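Local coordinates for cytolethal distending toxin protein C (Haemophilus ducreyi, PDB 1SR4) that forms, with subunits A and B, the cytolethal distending toxin, and as a ricin-like beta-trefoil lectin subunit probably takes part in carbohydrate binding at the host cell surface, at residues Ile20-Leu25 with Gln29-Asp34; Leu59-Thr64 with Leu106-Leu111; Cys115-Ser118 with Leu124-Glu127. All coordinates share one frame; numbering follows the deposited sequence.

Contact 1. Residues Ile20-Leu25 with Gln29-Asp34; sequences ISLRSL and QPVKND
The carbonyl oxygen of Leu22 takes the backbone N-H of Val31, with Leu22 O and Val31 N 2.8 Å apart and the C=O...N angle at 173°. It is the hydrogen bond across a single beta bridge, Arg23 with Pro30, by which the chain folds back on strand 19-24 of the beta-trefoil just after leaving it. Beside it the CA-H of Pro30 makes a weaker contact, Pro30 CA to Leu22 O at 3.2 Å, while Gln29 O faces the CA of Arg23. A water extends the join by accepting from Leu22 N and probably donating to Val31 O, which also receives the indole NE1 of Trp46. On the side-chain level, Val31 lies alongside Leu22 and points the same way; with CG1 anti to the backbone N (chi1 177°), CG2 is left beside that N and comes within 3.6 Å of Leu22 O and 4.2 Å of Leu22 CG. Arg23 runs extended from CG to NE along Pro30, CG against the proline CA. Its guanidinium is fixed from beyond the pair: NH1 donates to Ala28 O, and NH2 to Gln66 O of subunit A, so this turn-back also helps form the subunit interface. Over one face of that guanidinium lies CD of Pro30, 3.7 Å from Arg23 NH1.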
loop_
_atom_site.group_PDB
_atom_site.type_symbol
_atom_site.label_atom_id
_atom_site.label_comp_id
_atom_site.label_asym_id
_atom_site.label_seq_id
_atom_site.Cartn_x
_atom_site.Cartn_y
_atom_site.Cartn_z
ATOM N N ILE C 20 -12.419 6.047 -4.261
ATOM C CA ILE C 20 -12.050 6.416 -2.895
ATOM C C ILE C 20 -13.141 7.259 -2.244
ATOM O O ILE C 20 -14.110 7.677 -2.902
ATOM C CB ILE C 20 -10.797 7.336 -2.869
ATOM C CG1 ILE C 20 -11.177 8.683 -3.503
ATOM C CG2 ILE C 20 -9.622 6.697 -3.632
ATOM C CD1 ILE C 20 -10.155 9.806 -3.326
ATOM N N SER C 21 -12.984 7.484 -0.942
ATOM C CA SER C 21 -13.828 8.422 -0.230
ATOM C C SER C 21 -12.729 9.327 0.344
ATOM O O SER C 21 -11.662 8.844 0.722
ATOM C CB SER C 21 -14.658 7.785 0.885
ATOM O OG SER C 21 -15.940 7.396 0.395
ATOM N N LEU C 22 -12.975 10.629 0.352
ATOM C CA LEU C 22 -12.013 11.602 0.852
ATOM C C LEU C 22 -12.540 12.109 2.181
ATOM O O LEU C 22 -13.606 12.715 2.225
ATOM C CB LEU C 22 -11.904 12.750 -0.155
ATOM C CG LEU C 22 -10.893 13.875 0.079
ATOM C CD1 LEU C 22 -9.477 13.316 0.192
ATOM C CD2 LEU C 22 -10.979 14.849 -1.103
ATOM N N ARG C 23 -11.792 11.868 3.257
ATOM C CA ARG C 23 -12.219 12.271 4.587
ATOM C C ARG C 23 -11.238 13.182 5.324
ATOM O O ARG C 23 -10.032 12.984 5.277
ATOM C CB ARG C 23 -12.441 11.036 5.483
ATOM C CG ARG C 23 -13.540 10.074 5.054
ATOM C CD ARG C 23 -13.573 8.880 5.992
ATOM N NE ARG C 23 -14.542 7.861 5.604
ATOM C CZ ARG C 23 -15.741 7.701 6.166
ATOM N NH1 ARG C 23 -16.133 8.499 7.156
ATOM N NH2 ARG C 23 -16.550 6.731 5.740
ATOM N N SER C 24 -11.773 14.168 6.023
ATOM C CA SER C 24 -10.939 15.047 6.838
ATOM C C SER C 24 -10.529 14.178 8.022
ATOM O O SER C 24 -11.373 13.482 8.587
ATOM C CB SER C 24 -11.764 16.220 7.372
ATOM O OG SER C 24 -11.131 16.792 8.508
ATOM N N LEU C 25 -9.264 14.208 8.416
ATOM C CA LEU C 25 -8.871 13.394 9.556
ATOM C C LEU C 25 -9.324 14.027 10.858
ATOM O O LEU C 25 -9.287 13.393 11.913
ATOM C CB LEU C 25 -7.364 13.165 9.583
ATOM C CG LEU C 25 -6.865 12.316 8.414
ATOM C CD1 LEU C 25 -5.458 11.817 8.749
ATOM C CD2 LEU C 25 -7.810 11.126 8.180
ATOM N N GLN C 29 -15.523 13.164 8.317
ATOM C CA GLN C 29 -16.653 13.197 7.381
ATOM C C GLN C 29 -16.182 13.100 5.929
ATOM O O GLN C 29 -15.220 13.746 5.535
ATOM C CB GLN C 29 -17.445 14.500 7.538
ATOM C CG GLN C 29 -18.060 14.706 8.916
ATOM C CD GLN C 29 -18.830 16.007 9.000
ATOM O OE1 GLN C 29 -18.315 17.073 8.656
ATOM N NE2 GLN C 29 -20.067 15.931 9.468
ATOM N N PRO C 30 -16.844 12.273 5.114
ATOM C CA PRO C 30 -16.386 12.207 3.723
ATOM C C PRO C 30 -16.886 13.439 2.950
ATOM O O PRO C 30 -17.981 13.951 3.224
ATOM C CB PRO C 30 -17.015 10.913 3.210
ATOM C CG PRO C 30 -18.269 10.795 4.024
ATOM C CD PRO C 30 -17.860 11.244 5.404
ATOM N N VAL C 31 -16.070 13.933 2.021
ATOM C CA VAL C 31 -16.458 15.075 1.200
ATOM C C VAL C 31 -17.492 14.476 0.257
ATOM O O VAL C 31 -17.261 13.408 -0.321
ATOM C CB VAL C 31 -15.253 15.626 0.403
ATOM C CG1 VAL C 31 -15.691 16.767 -0.500
ATOM C CG2 VAL C 31 -14.167 16.119 1.385
ATOM N N LYS C 32 -18.641 15.130 0.124
ATOM C CA LYS C 32 -19.706 14.604 -0.723
ATOM C C LYS C 32 -19.928 15.374 -2.015
ATOM O O LYS C 32 -19.525 16.532 -2.141
ATOM C CB LYS C 32 -21.025 14.583 0.053
ATOM C CG LYS C 32 -21.115 13.533 1.164
ATOM C CD LYS C 32 -22.523 13.569 1.759
ATOM C CE LYS C 32 -22.819 12.374 2.656
ATOM N NZ LYS C 32 -24.261 12.374 3.065
ATOM N N ASN C 33 -20.549 14.711 -2.991
ATOM C CA ASN C 33 -20.872 15.379 -4.238
ATOM C C ASN C 33 -22.394 15.497 -4.253
ATOM O O ASN C 33 -23.087 14.818 -3.505
ATOM C CB ASN C 33 -20.336 14.615 -5.465
ATOM C CG ASN C 33 -20.976 13.251 -5.657
ATOM O OD1 ASN C 33 -22.147 13.145 -6.012
ATOM N ND2 ASN C 33 -20.197 12.196 -5.435
ATOM N N ASP C 34 -22.900 16.371 -5.105
ATOM C CA ASP C 34 -24.329 16.633 -5.210
ATOM C C ASP C 34 -24.996 15.868 -6.347
ATOM O O ASP C 34 -26.184 16.036 -6.604
ATOM C CB ASP C 34 -24.521 18.138 -5.416
ATOM C CG ASP C 34 -23.368 18.772 -6.210
ATOM O OD1 ASP C 34 -22.218 18.813 -5.698
ATOM O OD2 ASP C 34 -23.612 19.223 -7.349
HETATM O O HOH W 1 -15.623 11.188 0.110
#

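Contact 2. Residues Leu59-Thr64 with Leu106-Leu111; sequences LRDGGT and LIKDAL
Asp61 OD2 and Lys108 NZ form a salt bridge at 3.0 Å, joining a type I' beta turn, Arg60 to Gly63, to strand 105-109 of the beta-trefoil. The two side chains cross at about a right angle, and the ammonium comes to OD2 on its anti side, 32° out of the carboxylate plane. Lys108 gets there by a bend at chi3 (-90°), which swings CE and NZ across to the turn. The same nitrogen donates to a water, which in turn donates to Leu59 O, so NZ holds both the acid and, through the water, the chain leading into the turn. A second water donates to Leu59 O and to Asp109 O. Two waters therefore grip one carbonyl oxygen and tie it to the strand. No apolar side chains meet here; the CD1 methyl of Leu59 lies 3.6 Å from the carbonyl oxygen of Leu111.

Further out, the carboxylate is positioned by a neighbouring loop, OD1 bonding Ser132 OG and OD2 receiving Val133 N; these donors and the lysine would probably stabilise its negative charge. Asp61 O accepts from Asn206 ND2 of subunit A, bringing the turn to a subunit boundary. The turn is closed by Gly63 N to Arg60 O and braced by the arginine itself, whose NE pairs with Glu57. Arg60 NH1 donates to Gly63 O at 2.9 Å, the oxygen lying at the guanidinium edge, just 8° out of its plane.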
loop_
_atom_site.group_PDB
_atom_site.type_symbol
_atom_site.label_atom_id
_atom_site.label_comp_id
_atom_site.label_asym_id
_atom_site.label_seq_id
_atom_site.Cartn_x
_atom_site.Cartn_y
_atom_site.Cartn_z
ATOM N N LEU C 59 3.759 26.098 -8.793
ATOM C CA LEU C 59 3.394 25.919 -7.391
ATOM C C LEU C 59 3.124 24.465 -7.000
ATOM O O LEU C 59 2.556 24.205 -5.938
ATOM C CB LEU C 59 2.160 26.775 -7.071
ATOM C CG LEU C 59 2.333 28.271 -7.385
ATOM C CD1 LEU C 59 1.040 29.027 -7.100
ATOM C CD2 LEU C 59 3.478 28.835 -6.548
ATOM N N ARG C 60 3.540 23.518 -7.840
ATOM C CA ARG C 60 3.281 22.107 -7.548
ATOM C C ARG C 60 3.953 21.647 -6.258
ATOM O O ARG C 60 3.491 20.717 -5.608
ATOM C CB ARG C 60 3.685 21.214 -8.727
ATOM C CG ARG C 60 3.343 19.725 -8.530
ATOM C CD ARG C 60 3.375 18.985 -9.859
ATOM N NE ARG C 60 4.710 18.954 -10.456
ATOM C CZ ARG C 60 5.702 18.199 -10.002
ATOM N NH1 ARG C 60 5.502 17.422 -8.939
ATOM N NH2 ARG C 60 6.883 18.195 -10.620
ATOM N N ASP C 61 5.059 22.279 -5.901
ATOM C CA ASP C 61 5.701 21.967 -4.631
ATOM C C ASP C 61 5.959 20.464 -4.483
ATOM O O ASP C 61 5.826 19.900 -3.391
ATOM C CB ASP C 61 4.774 22.490 -3.517
ATOM C CG ASP C 61 5.454 22.607 -2.153
ATOM O OD1 ASP C 61 6.696 22.639 -2.093
ATOM O OD2 ASP C 61 4.729 22.694 -1.133
ATOM N N GLY C 62 6.325 19.817 -5.587
ATOM C CA GLY C 62 6.614 18.394 -5.547
ATOM C C GLY C 62 5.464 17.437 -5.248
ATOM O O GLY C 62 5.700 16.258 -5.000
ATOM N N GLY C 63 4.224 17.920 -5.269
ATOM C CA GLY C 63 3.098 17.033 -5.019
ATOM C C GLY C 63 2.600 16.399 -6.313
ATOM O O GLY C 63 3.253 16.523 -7.357
ATOM N N THR C 64 1.452 15.728 -6.245
ATOM C CA THR C 64 0.868 15.067 -7.415
ATOM C C THR C 64 -0.454 15.730 -7.790
ATOM O O THR C 64 -1.379 15.780 -6.983
ATOM C CB THR C 64 0.588 13.578 -7.125
ATOM O OG1 THR C 64 1.815 12.925 -6.780
ATOM C CG2 THR C 64 -0.058 12.901 -8.344
ATOM N N LEU C 106 -1.889 16.329 2.633
ATOM C CA LEU C 106 -2.269 17.728 2.692
ATOM C C LEU C 106 -2.784 17.863 1.259
ATOM O O LEU C 106 -2.326 17.142 0.368
ATOM C CB LEU C 106 -1.058 18.646 2.877
ATOM C CG LEU C 106 -0.805 19.199 4.276
ATOM C CD1 LEU C 106 -0.378 18.061 5.169
ATOM C CD2 LEU C 106 0.279 20.294 4.236
ATOM N N ILE C 107 -3.737 18.747 1.016
ATOM C CA ILE C 107 -4.225 18.917 -0.346
ATOM C C ILE C 107 -4.254 20.393 -0.703
ATOM O O ILE C 107 -4.891 21.188 -0.004
ATOM C CB ILE C 107 -5.651 18.355 -0.541
ATOM C CG1 ILE C 107 -5.688 16.866 -0.176
ATOM C CG2 ILE C 107 -6.078 18.547 -2.007
ATOM C CD1 ILE C 107 -7.078 16.230 -0.289
ATOM N N LYS C 108 -3.555 20.765 -1.771
ATOM C CA LYS C 108 -3.559 22.157 -2.198
ATOM C C LYS C 108 -4.268 22.274 -3.534
ATOM O O LYS C 108 -4.449 21.270 -4.236
ATOM C CB LYS C 108 -2.119 22.683 -2.341
ATOM C CG LYS C 108 -1.311 22.582 -1.059
ATOM C CD LYS C 108 -0.234 23.646 -0.977
ATOM C CE LYS C 108 1.074 23.184 -1.570
ATOM N NZ LYS C 108 2.131 24.231 -1.379
ATOM N N ASP C 109 -4.706 23.489 -3.874
ATOM C CA ASP C 109 -5.314 23.704 -5.180
ATOM C C ASP C 109 -4.104 23.994 -6.081
ATOM O O ASP C 109 -3.090 24.549 -5.627
ATOM C CB ASP C 109 -6.312 24.879 -5.161
ATOM C CG ASP C 109 -5.648 26.222 -4.913
ATOM O OD1 ASP C 109 -5.001 26.393 -3.853
ATOM O OD2 ASP C 109 -5.779 27.111 -5.788
ATOM N N ALA C 110 -4.185 23.582 -7.339
ATOM C CA ALA C 110 -3.082 23.773 -8.262
ATOM C C ALA C 110 -2.869 25.217 -8.663
ATOM O O ALA C 110 -1.737 25.642 -8.862
ATOM C CB ALA C 110 -3.291 22.916 -9.515
ATOM N N LEU C 111 -3.952 25.971 -8.780
ATOM C CA LEU C 111 -3.855 27.360 -9.211
ATOM C C LEU C 111 -3.201 28.329 -8.224
ATOM O O LEU C 111 -2.284 29.060 -8.597
ATOM C CB LEU C 111 -5.238 27.908 -9.574
ATOM C CG LEU C 111 -5.214 29.361 -10.078
ATOM C CD1 LEU C 111 -4.636 29.393 -11.495
ATOM C CD2 LEU C 111 -6.603 29.938 -10.087
HETATM O O HOH W 2 -0.362 23.639 -5.598
HETATM O O HOH W 3 2.608 25.571 -3.750
#

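Contact 3. Residues Cys115-Ser118 with Leu124-Glu127; sequences CITS and LKLE
Thr117 and Lys125 pair through both backbone bonds, Thr117 N to Lys125 O at 2.9 Å and Lys125 N to Thr117 O at 3.1 Å, in a two-stranded antiparallel beta hairpin of the trefoil. Cys115 and Glu127 make the second hydrogen-bonded pair; between them Ile116 and Leu126 form the non-hydrogen-bonded one, their CA atoms 4.5 Å apart. The strands are well twisted, with 139° between their directions.

Packing is close on both faces. On one, Ile116 spreads its two branches over both leucines: CG1 meets Leu126 CD1 at 3.6 Å, and CG2, anti to the backbone N, meets Leu124 CD1 at 3.8 Å. Phe77 covers Ile116 and Leu124 further. On the other, Cys115 and Thr117 are buried, Cys115 being held to Cys129 by a disulfide. Glu127 has its CG between backbone N and carbonyl carbon (chi1 56°), and from there the chain runs extended to cross Thr117 at about a right angle. Thr117 OG1 donates to Glu127 OE2; the modelled 2.5 Å is shorter than usual and should be read with caution.

The solvent side lies at Lys125 and, in part, at Glu127. Lys125, exposed as a residue, lays its CG near the Thr117 hydroxyl, then bends and leads its end away from the partner strand, toward a weak, long ion pair with Asp123.

Strand 105-109 runs next to strand 115-117, with Ile107 and Ile116 probably hydrogen-bonded through their backbones, while Trp144 of strand 144-147 donates its indole N-H to Ile116 O and packs on Ser118 and Leu124.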
loop_
_atom_site.group_PDB
_atom_site.type_symbol
_atom_site.label_atom_id
_atom_site.label_comp_id
_atom_site.label_asym_id
_atom_site.label_seq_id
_atom_site.Cartn_x
_atom_site.Cartn_y
_atom_site.Cartn_z
ATOM N N CYS C 115 -4.099 25.663 0.791
ATOM C CA CYS C 115 -4.382 24.347 1.379
ATOM C C CYS C 115 -5.860 24.166 1.726
ATOM O O CYS C 115 -6.517 25.093 2.183
ATOM C CB CYS C 115 -3.588 24.158 2.682
ATOM S SG CYS C 115 -1.776 23.986 2.581
ATOM N N ILE C 116 -6.384 22.960 1.529
ATOM C CA ILE C 116 -7.768 22.677 1.879
ATOM C C ILE C 116 -7.754 22.274 3.347
ATOM O O ILE C 116 -7.004 21.384 3.744
ATOM C CB ILE C 116 -8.335 21.487 1.062
ATOM C CG1 ILE C 116 -8.367 21.848 -0.423
ATOM C CG2 ILE C 116 -9.731 21.107 1.585
ATOM C CD1 ILE C 116 -9.005 20.765 -1.303
ATOM N N THR C 117 -8.581 22.916 4.156
ATOM C CA THR C 117 -8.621 22.597 5.582
ATOM C C THR C 117 -10.058 22.395 6.048
ATOM O O THR C 117 -11.008 22.820 5.380
ATOM C CB THR C 117 -8.027 23.743 6.440
ATOM O OG1 THR C 117 -8.811 24.930 6.251
ATOM C CG2 THR C 117 -6.587 24.018 6.056
ATOM N N SER C 118 -10.210 21.718 7.180
ATOM C CA SER C 118 -11.521 21.510 7.779
ATOM C C SER C 118 -11.292 21.501 9.291
ATOM O O SER C 118 -10.741 20.542 9.826
ATOM C CB SER C 118 -12.129 20.185 7.339
ATOM O OG SER C 118 -13.429 20.046 7.887
ATOM N N LEU C 124 -15.267 23.638 5.324
ATOM C CA LEU C 124 -14.338 23.243 4.282
ATOM C C LEU C 124 -13.910 24.486 3.538
ATOM O O LEU C 124 -14.719 25.124 2.878
ATOM C CB LEU C 124 -15.008 22.267 3.310
ATOM C CG LEU C 124 -14.105 21.549 2.302
ATOM C CD1 LEU C 124 -13.159 20.626 3.050
ATOM C CD2 LEU C 124 -14.942 20.730 1.320
ATOM N N LYS C 125 -12.637 24.838 3.646
ATOM C CA LYS C 125 -12.162 26.015 2.952
ATOM C C LYS C 125 -10.773 25.837 2.385
ATOM O O LYS C 125 -10.065 24.889 2.724
ATOM C CB LYS C 125 -12.211 27.231 3.872
ATOM C CG LYS C 125 -11.755 26.971 5.283
ATOM C CD LYS C 125 -12.230 28.089 6.219
ATOM C CE LYS C 125 -13.752 28.212 6.210
ATOM N NZ LYS C 125 -14.259 29.289 7.117
ATOM N N LEU C 126 -10.419 26.763 1.504
ATOM C CA LEU C 126 -9.137 26.780 0.826
ATOM C C LEU C 126 -8.431 28.030 1.332
ATOM O O LEU C 126 -8.791 29.151 0.955
ATOM C CB LEU C 126 -9.389 26.860 -0.676
ATOM C CG LEU C 126 -8.266 26.652 -1.681
ATOM C CD1 LEU C 126 -7.721 25.241 -1.582
ATOM C CD2 LEU C 126 -8.825 26.917 -3.072
ATOM N N GLU C 127 -7.440 27.847 2.195
ATOM C CA GLU C 127 -6.738 28.994 2.773
ATOM C C GLU C 127 -5.233 29.032 2.559
ATOM O O GLU C 127 -4.590 27.999 2.351
ATOM C CB GLU C 127 -7.017 29.060 4.272
ATOM C CG GLU C 127 -6.668 27.791 5.029
ATOM C CD GLU C 127 -6.979 27.886 6.526
ATOM O OE1 GLU C 127 -6.403 28.763 7.210
ATOM O OE2 GLU C 127 -7.794 27.080 7.021
#

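Overall arrangement
Along the chain the three contacts follow one another without interlocking, all within the one trefoil domain. Contacts 1 and 2 have centres about 19 Å apart, on opposite sides of the chain's centre, yet both use the six-stranded antiparallel sheet, through strands 19-24 and 105-109; Leu22 CD1 and Ile107 CD1 touch at 3.8 Å. Contact 3, about 13 Å between centres from either, is a separate hairpin that meets both: Ser118 packs on Ser24, and Lys108 CD lies 3.9 Å from Cys115 SG. Contacts 1 and 2 thus lie where the chain meets subunit A, each with a bond to it, whereas the hairpin of contact 3, untouched by other chains of the assembly, is covered by its own chain's strands 105-109 and 144-147.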